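Local coordinates for protein VAPBC49 (Mycobacterium tuberculosis, PDB 5AF3) that is possibly the antitoxin of a type II toxin-antitoxin system, with VapC45 as its cognate toxin, and carries a putative helix-turn-helix DNA-binding domain, at residues Leu27-Arg31 with Ala32-Thr36; Pro96-Asp99 with Trp100-Lys103. All coordinates share one frame; numbering follows the deposited sequence.

Contact 1 (Leu27-Arg31 with Ala32-Thr36); sequences LVVPR and ATLAT
Val29 meets Leu34 and Thr33 where the chain turns from one helix into the next. From its CB the side chain forks. CG1 sits between the backbone N and the carbonyl carbon (chi1 58°). There Val29 CG1 lies 3.5 Å from Leu34 CG and about equally near both of that residue's methyls. CG2 stands anti to the backbone N and reaches the methyl of Thr33, with Val29 CG2 to Thr33 CG2 at 3.8 Å. Val29 and Leu34 are both buried. Beside them, the Pro30 ring and Thr33 lie side by side and point the same way, with Pro30 CB 3.7 Å from Thr33 OG1.

Residues 28-30 link helix 20-27 to helix 31-38 within a putative DNA-binding helix-turn-helix domain, and the two helices with their tight turn are consistent with that motif. Val28, with positive phi, is the C-prime residue of the Schellman motif that ends the first helix. Pro30 is the N-cap of the second.

The carbonyl of Pro30 accepts the first of the helical bonds. Leu34 N donates to Pro30 O at 3.2 Å in a nearly straight bond (164°), in the carbonyl plane. Thr33 N adds a weak bond to the same oxygen. One residue on, Ala35 N binds Arg31 O at 3.0 Å. Ala32 O takes two donors, Thr36 N and Thr36 OG1, from opposite faces of its plane. Leu34 also touches Ala78 of helix 72-86 and Ala23 of helix 20-27, while the Arg31 side chain reaches back over Leu20, Ala21 and Ser24.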
loop_
_atom_site.group_PDB
_atom_site.type_symbol
_atom_site.label_atom_id
_atom_site.label_comp_id
_atom_site.label_asym_id
_atom_site.label_seq_id
_atom_site.Cartn_x
_atom_site.Cartn_y
_atom_site.Cartn_z
ATOM N N LEU A 27 3.663 5.551 7.189
ATOM C CA LEU A 27 5.022 5.167 6.770
ATOM C C LEU A 27 5.122 3.764 6.153
ATOM O O LEU A 27 6.115 3.445 5.485
ATOM C CB LEU A 27 5.985 5.261 7.956
ATOM C CG LEU A 27 6.091 6.612 8.666
ATOM C CD1 LEU A 27 7.347 6.543 9.563
ATOM C CD2 LEU A 27 6.110 7.782 7.728
ATOM N N VAL A 28 4.072 2.964 6.346
ATOM C CA VAL A 28 4.049 1.551 5.880
ATOM C C VAL A 28 5.222 0.778 6.518
ATOM O O VAL A 28 6.176 0.332 5.840
ATOM C CB VAL A 28 4.053 1.409 4.332
ATOM C CG1 VAL A 28 3.684 -0.029 3.927
ATOM C CG2 VAL A 28 3.091 2.397 3.684
ATOM N N VAL A 29 5.147 0.677 7.835
ATOM C CA VAL A 29 6.158 0.037 8.666
ATOM C C VAL A 29 5.376 -0.622 9.780
ATOM O O VAL A 29 4.377 -0.052 10.246
ATOM C CB VAL A 29 7.200 1.040 9.250
ATOM C CG1 VAL A 29 6.523 2.105 10.077
ATOM C CG2 VAL A 29 8.277 0.310 10.113
ATOM N N PRO A 30 5.783 -1.842 10.199
ATOM C CA PRO A 30 5.074 -2.493 11.290
ATOM C C PRO A 30 5.067 -1.683 12.559
ATOM O O PRO A 30 6.098 -1.088 12.945
ATOM C CB PRO A 30 5.820 -3.844 11.451
ATOM C CG PRO A 30 6.378 -4.098 10.114
ATOM C CD PRO A 30 6.843 -2.708 9.656
ATOM N N ARG A 31 3.897 -1.603 13.202
ATOM C CA ARG A 31 3.832 -0.926 14.465
ATOM C C ARG A 31 4.868 -1.432 15.504
ATOM O O ARG A 31 5.388 -0.643 16.298
ATOM C CB ARG A 31 2.424 -0.986 15.046
ATOM C CG ARG A 31 2.254 -0.087 16.251
ATOM C CD ARG A 31 1.363 -0.768 17.289
ATOM N NE ARG A 31 1.626 -0.228 18.625
ATOM C CZ ARG A 31 0.979 0.798 19.163
ATOM N NH1 ARG A 31 -0.003 1.402 18.490
ATOM N NH2 ARG A 31 1.311 1.218 20.377
ATOM N N ALA A 32 5.148 -2.734 15.520
ATOM C CA ALA A 32 6.078 -3.249 16.526
ATOM C C ALA A 32 7.482 -2.704 16.269
ATOM O O ALA A 32 8.249 -2.450 17.213
ATOM C CB ALA A 32 6.065 -4.822 16.556
ATOM N N THR A 33 7.807 -2.518 14.988
ATOM C CA THR A 33 9.092 -1.963 14.593
ATOM C C THR A 33 9.222 -0.534 15.125
ATOM O O THR A 33 10.236 -0.157 15.712
ATOM C CB THR A 33 9.257 -2.072 13.057
ATOM O OG1 THR A 33 9.261 -3.464 12.708
ATOM C CG2 THR A 33 10.537 -1.455 12.569
ATOM N N LEU A 34 8.180 0.266 14.916
ATOM C CA LEU A 34 8.161 1.633 15.408
ATOM C C LEU A 34 8.288 1.704 16.922
ATOM O O LEU A 34 8.992 2.574 17.444
ATOM C CB LEU A 34 6.854 2.335 14.985
ATOM C CG LEU A 34 6.753 2.743 13.521
ATOM C CD1 LEU A 34 5.429 3.445 13.356
ATOM C CD2 LEU A 34 7.883 3.691 13.093
ATOM N N ALA A 35 7.631 0.778 17.607
ATOM C CA ALA A 35 7.685 0.717 19.052
ATOM C C ALA A 35 9.135 0.504 19.473
ATOM O O ALA A 35 9.609 1.188 20.378
ATOM C CB ALA A 35 6.793 -0.386 19.575
ATOM N N THR A 36 9.835 -0.424 18.807
ATOM C CA THR A 36 11.260 -0.683 19.113
ATOM C C THR A 36 12.086 0.582 18.897
ATOM O O THR A 36 12.908 0.944 19.757
ATOM C CB THR A 36 11.838 -1.892 18.284
ATOM O OG1 THR A 36 11.076 -3.072 18.576
ATOM C CG2 THR A 36 13.294 -2.151 18.624
#

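Contact 2 (Pro96-Asp99 with Trp100-Lys103); sequences PSLD and WLIK
Leu98 and Leu101 meet on the buried side of helix 95-105, with Leu98 CD2 4.2 Å from Leu101 CD1. This is a light touch between methyls. The close packing is of side chain against backbone. Leu101 CB lies 3.4 Å from Leu98 O, and its CG and CD1 lean over Ser97 O. Four i to i+4 backbone bonds of an alpha helix run round the turn, all fairly straight. The shortest joins Ile102 N to Leu98 O at 2.8 Å.

The other side faces solvent, and Lys103 and Ile102 are exposed there. The base of Lys103 is still close: its CG stands beside the backbone N (chi1 -66°), and Lys103 CG comes 3.1 Å from Asp99 O. Beyond CG the chain is extended and runs back past Asp99 O, with only its end drawing off. The looseness is in the charged ends. Asp99 OD2 and Lys103 NZ remain 6.1 Å apart, so no salt bridge forms. Ile102 CG1 lies 3.5 Å from Leu98 O.

Trp100 swings outward from the helix, with CG anti to the backbone N (chi1 172°). Its indole stacks with Phe126, and NE1 is bonded to Val122 O. Leu101 meets Leu123 of the same helix 115-130. Ser97 rests on Phe126 and on Val139 of helix 135-143, while Leu98 packs on Ile56 and Leu110 in loops. Helix 95-105 is thus packed against helices 115-130 and 135-143.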
loop_
_atom_site.group_PDB
_atom_site.type_symbol
_atom_site.label_atom_id
_atom_site.label_comp_id
_atom_site.label_asym_id
_atom_site.label_seq_id
_atom_site.Cartn_x
_atom_site.Cartn_y
_atom_site.Cartn_z
ATOM N N PRO A 96 25.017 3.082 16.541
ATOM C CA PRO A 96 26.313 3.797 16.393
ATOM C C PRO A 96 26.479 4.592 15.115
ATOM O O PRO A 96 27.061 5.674 15.137
ATOM C CB PRO A 96 27.341 2.664 16.480
ATOM C CG PRO A 96 26.665 1.666 17.293
ATOM C CD PRO A 96 25.251 1.653 16.778
ATOM N N SER A 97 25.947 4.075 14.002
ATOM C CA SER A 97 25.953 4.868 12.753
ATOM C C SER A 97 25.150 6.148 12.879
ATOM O O SER A 97 25.572 7.182 12.340
ATOM C CB SER A 97 25.427 4.055 11.537
ATOM O OG SER A 97 26.276 2.910 11.257
ATOM N N LEU A 98 23.980 6.045 13.512
ATOM C CA LEU A 98 23.142 7.234 13.749
ATOM C C LEU A 98 23.872 8.267 14.658
ATOM O O LEU A 98 23.942 9.439 14.309
ATOM C CB LEU A 98 21.794 6.820 14.318
ATOM C CG LEU A 98 20.981 5.838 13.460
ATOM C CD1 LEU A 98 19.646 5.609 14.103
ATOM C CD2 LEU A 98 20.790 6.375 12.062
ATOM N N ASP A 99 24.457 7.806 15.763
ATOM C CA ASP A 99 25.300 8.663 16.637
ATOM C C ASP A 99 26.374 9.370 15.827
ATOM O O ASP A 99 26.567 10.575 15.953
ATOM C CB ASP A 99 25.950 7.851 17.774
ATOM C CG ASP A 99 24.939 7.341 18.822
ATOM O OD1 ASP A 99 23.803 7.864 18.917
ATOM O OD2 ASP A 99 25.289 6.404 19.574
ATOM N N TRP A 100 27.070 8.625 14.965
ATOM C CA TRP A 100 28.112 9.206 14.124
ATOM C C TRP A 100 27.555 10.266 13.199
ATOM O O TRP A 100 28.102 11.356 13.117
ATOM C CB TRP A 100 28.914 8.097 13.346
ATOM C CG TRP A 100 29.890 8.630 12.317
ATOM C CD1 TRP A 100 29.656 8.782 10.992
ATOM C CD2 TRP A 100 31.239 9.095 12.541
ATOM N NE1 TRP A 100 30.773 9.288 10.365
ATOM C CE2 TRP A 100 31.747 9.514 11.295
ATOM C CE3 TRP A 100 32.041 9.235 13.673
ATOM C CZ2 TRP A 100 33.058 10.024 11.131
ATOM C CZ3 TRP A 100 33.351 9.763 13.513
ATOM C CH2 TRP A 100 33.832 10.132 12.259
ATOM N N LEU A 101 26.424 9.974 12.548
ATOM C CA LEU A 101 25.756 10.933 11.671
ATOM C C LEU A 101 25.359 12.219 12.417
ATOM O O LEU A 101 25.567 13.331 11.903
ATOM C CB LEU A 101 24.488 10.304 11.047
ATOM C CG LEU A 101 24.637 9.507 9.788
ATOM C CD1 LEU A 101 23.330 8.668 9.592
ATOM C CD2 LEU A 101 24.875 10.525 8.664
ATOM N N ILE A 102 24.800 12.063 13.607
ATOM C CA ILE A 102 24.410 13.235 14.384
ATOM C C ILE A 102 25.668 14.070 14.715
ATOM O O ILE A 102 25.670 15.299 14.544
ATOM C CB ILE A 102 23.661 12.875 15.629
ATOM C CG1 ILE A 102 22.262 12.332 15.242
ATOM C CG2 ILE A 102 23.479 14.138 16.515
ATOM C CD1 ILE A 102 21.596 11.558 16.348
ATOM N N LYS A 103 26.730 13.388 15.138
ATOM C CA LYS A 103 28.003 14.073 15.501
ATOM C C LYS A 103 28.597 14.873 14.344
ATOM O O LYS A 103 29.272 15.882 14.577
ATOM C CB LYS A 103 29.022 13.073 16.054
ATOM C CG LYS A 103 28.665 12.432 17.372
ATOM C CD LYS A 103 29.651 11.322 17.675
ATOM C CE LYS A 103 29.346 10.675 18.971
ATOM N NZ LYS A 103 30.446 9.692 19.250
#

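Contact 1 comes first along the chain, and contact 2 opens after it has closed. Their centres are 21 Å apart and their nearest atoms about 10 Å, so they do not touch. Contact 1 joins helices 20-27 and 31-38 and packs on helix 72-86. Contact 2 lies within helix 95-105, which follows helix 72-86 in the chain and packs on helices 115-130 and 135-143. Contact 1 lies within the putative DNA-binding domain, which also reaches segment 96-99. Contact 1 shapes the turn of the putative helix-turn-helix, and contact 2 is a turn of a later helix that packs on the helices following it.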